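Local coordinates for protein ABC-type amino acid transport system, periplasmic component (Caldanaerobacter subterraneus subsp. tengcongensis MB4, PDB 4YMX) that binds arginine between its two lobes, probably for delivery to the membrane transporter of an amino acid ABC system, at residues T148-I153 against G185-I190. Sequence-based numbering, arbitrary orientation.
Sequences TIAVQI and GRCDAI. With ARG (arginine), chain C.
Thr148 and Asp188 meet with their side chains crossing at about a right angle, and the backbone N and O of Thr148 are both taken by Asp188, one by its carboxylate and one by its own N-H. Asp188 N donates to Thr148 O at 2.7 Å, while Asp188 OD2 accepts from Thr148 N at 2.8 Å with its anti lone pair, along a nearly straight bond (168° at the hydrogen). With CG of Asp188 anti to its own carbonyl carbon (chi1 -62°), the short side chain lets OD2 reach back to the start of strand 148-152. A water molecule links the two side chains, donating to Asp188 OD2 and lying 2.9 Å from Thr148 OG1. An alanine here would probably leave Thr148 N without its acceptor and the water with one partner fewer. CG2 of Thr148 packs on the turn, 3.8 Å from Arg186 O and beside the backbone of Cys187.

Beyond this pair of bonds the two segments become parallel strands, Ile149 paired with Ala189 and Ala150 with Ile190, neighbours in the mixed sheet of one lobe of a periplasmic binding protein fold. Strand 168-172 flanks 148-152 on its other edge, and helix 175-183 leads from it back to 189-193. Ala150 N donates to Ala189 O at 2.9 Å, in the carbonyl plane. At Ala189 a methyl is enough, because Ile149 CD1 comes within 3.6 Å of its CB; on the face shared with Ile190, Ala150 CB likewise meets Cys187 SG at 3.7 Å. That sulfur stands between the backbone N and carbonyl carbon of its residue (chi1 62°), which directs it to Ala150. At the far end of strand 148-152, Gln152 OE1 accepts a hydrogen bond from NH1 of the bound arginine, 2.9 Å away.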
loop_
_atom_site.group_PDB
_atom_site.type_symbol
_atom_site.label_atom_id
_atom_site.label_comp_id
_atom_site.label_asym_id
_atom_site.label_seq_id
_atom_site.Cartn_x
_atom_site.Cartn_y
_atom_site.Cartn_z
ATOM N N THR A 148 -11.395 -15.939 11.013
ATOM C CA THR A 148 -9.963 -15.666 11.032
ATOM C C THR A 148 -9.650 -14.810 9.814
ATOM O O THR A 148 -9.860 -15.229 8.674
ATOM C CB THR A 148 -9.149 -16.967 11.026
ATOM O OG1 THR A 148 -9.477 -17.724 12.201
ATOM C CG2 THR A 148 -7.638 -16.682 11.025
ATOM N N ILE A 149 -9.184 -13.594 10.068
ATOM C CA ILE A 149 -8.984 -12.610 9.008
ATOM C C ILE A 149 -7.518 -12.207 8.939
ATOM O O ILE A 149 -6.958 -11.707 9.921
ATOM C CB ILE A 149 -9.844 -11.363 9.263
ATOM C CG1 ILE A 149 -11.305 -11.768 9.492
ATOM C CG2 ILE A 149 -9.696 -10.367 8.106
ATOM C CD1 ILE A 149 -11.966 -12.412 8.306
ATOM N N ALA A 150 -6.886 -12.436 7.783
ATOM C CA ALA A 150 -5.484 -12.065 7.600
ATOM C C ALA A 150 -5.378 -10.594 7.224
ATOM O O ALA A 150 -6.117 -10.105 6.358
ATOM C CB ALA A 150 -4.819 -12.931 6.547
ATOM N N VAL A 151 -4.470 -9.885 7.899
ATOM C CA VAL A 151 -4.227 -8.467 7.657
ATOM C C VAL A 151 -2.753 -8.143 7.819
ATOM O O VAL A 151 -2.020 -8.862 8.511
ATOM C CB VAL A 151 -5.014 -7.558 8.633
ATOM C CG1 VAL A 151 -6.517 -7.681 8.390
ATOM C CG2 VAL A 151 -4.669 -7.879 10.078
ATOM N N GLN A 152 -2.337 -7.033 7.221
ATOM C CA GLN A 152 -0.963 -6.577 7.331
ATOM C C GLN A 152 -0.793 -5.710 8.575
ATOM O O GLN A 152 -1.554 -4.765 8.812
ATOM C CB GLN A 152 -0.535 -5.816 6.069
ATOM C CG GLN A 152 0.886 -5.290 6.130
ATOM C CD GLN A 152 1.391 -4.861 4.774
ATOM O OE1 GLN A 152 0.702 -4.158 4.025
ATOM N NE2 GLN A 152 2.587 -5.315 4.427
ATOM N N ILE A 153 0.200 -6.056 9.383
ATOM C CA ILE A 153 0.491 -5.303 10.597
ATOM C C ILE A 153 0.751 -3.832 10.301
ATOM O O ILE A 153 1.534 -3.494 9.413
ATOM C CB ILE A 153 1.705 -5.879 11.312
ATOM C CG1 ILE A 153 1.399 -7.300 11.771
ATOM C CG2 ILE A 153 2.083 -5.028 12.520
ATOM C CD1 ILE A 153 2.644 -8.100 12.028
ATOM N N GLY A 185 -5.901 -22.193 3.343
ATOM C CA GLY A 185 -6.942 -22.343 4.345
ATOM C C GLY A 185 -6.547 -21.973 5.766
ATOM O O GLY A 185 -7.192 -22.415 6.725
ATOM N N ARG A 186 -5.507 -21.156 5.914
ATOM C CA ARG A 186 -5.070 -20.726 7.243
ATOM C C ARG A 186 -5.789 -19.470 7.731
ATOM O O ARG A 186 -5.551 -19.008 8.854
ATOM C CB ARG A 186 -3.556 -20.508 7.281
ATOM C CG ARG A 186 -2.765 -21.743 6.888
ATOM C CD ARG A 186 -1.274 -21.575 7.182
ATOM N NE ARG A 186 -0.656 -20.577 6.310
ATOM C CZ ARG A 186 0.020 -20.865 5.204
ATOM N NH1 ARG A 186 0.171 -22.127 4.822
ATOM N NH2 ARG A 186 0.541 -19.885 4.475
ATOM N N CYS A 187 -6.637 -18.909 6.871
ATOM C CA CYS A 187 -7.557 -17.856 7.274
ATOM C C CYS A 187 -8.811 -17.986 6.427
ATOM O O CYS A 187 -8.830 -18.742 5.445
ATOM C CB CYS A 187 -6.929 -16.468 7.106
ATOM S SG CYS A 187 -6.491 -16.029 5.403
ATOM N N ASP A 188 -9.845 -17.246 6.811
ATOM C CA ASP A 188 -11.125 -17.301 6.130
ATOM C C ASP A 188 -11.244 -16.172 5.126
ATOM O O ASP A 188 -12.009 -16.264 4.163
ATOM C CB ASP A 188 -12.263 -17.182 7.150
ATOM C CG ASP A 188 -12.276 -18.322 8.144
ATOM O OD1 ASP A 188 -12.376 -19.487 7.710
ATOM O OD2 ASP A 188 -12.182 -18.057 9.355
ATOM N N ALA A 189 -10.489 -15.099 5.345
ATOM C CA ALA A 189 -10.578 -13.938 4.472
ATOM C C ALA A 189 -9.360 -13.056 4.665
ATOM O O ALA A 189 -8.646 -13.183 5.661
ATOM C CB ALA A 189 -11.846 -13.143 4.778
ATOM N N ILE A 190 -9.116 -12.188 3.690
ATOM C CA ILE A 190 -8.088 -11.160 3.777
ATOM C C ILE A 190 -8.764 -9.794 3.665
ATOM O O ILE A 190 -9.713 -9.639 2.904
ATOM C CB ILE A 190 -7.104 -11.272 2.600
ATOM C CG1 ILE A 190 -6.452 -12.653 2.544
ATOM C CG2 ILE A 190 -6.044 -10.173 2.658
ATOM C CD1 ILE A 190 -5.695 -12.894 1.234
HETATM N N ARG C . -3.118 1.858 2.615
HETATM C CA ARG C . -2.898 0.977 3.792
HETATM C C ARG C . -2.220 1.741 4.915
HETATM O O ARG C . -1.799 2.881 4.734
HETATM C CB ARG C . -2.051 -0.233 3.398
HETATM C CG ARG C . -0.732 0.125 2.742
HETATM C CD ARG C . 0.183 -1.085 2.625
HETATM N NE ARG C . 1.288 -0.820 1.716
HETATM C CZ ARG C . 2.242 -1.694 1.417
HETATM N NH1 ARG C . 2.246 -2.902 1.954
HETATM N NH2 ARG C . 3.200 -1.347 0.579
HETATM O OXT ARG C . -2.085 1.228 6.025
HETATM O O HOH W 1 -11.652 -19.507 11.480
#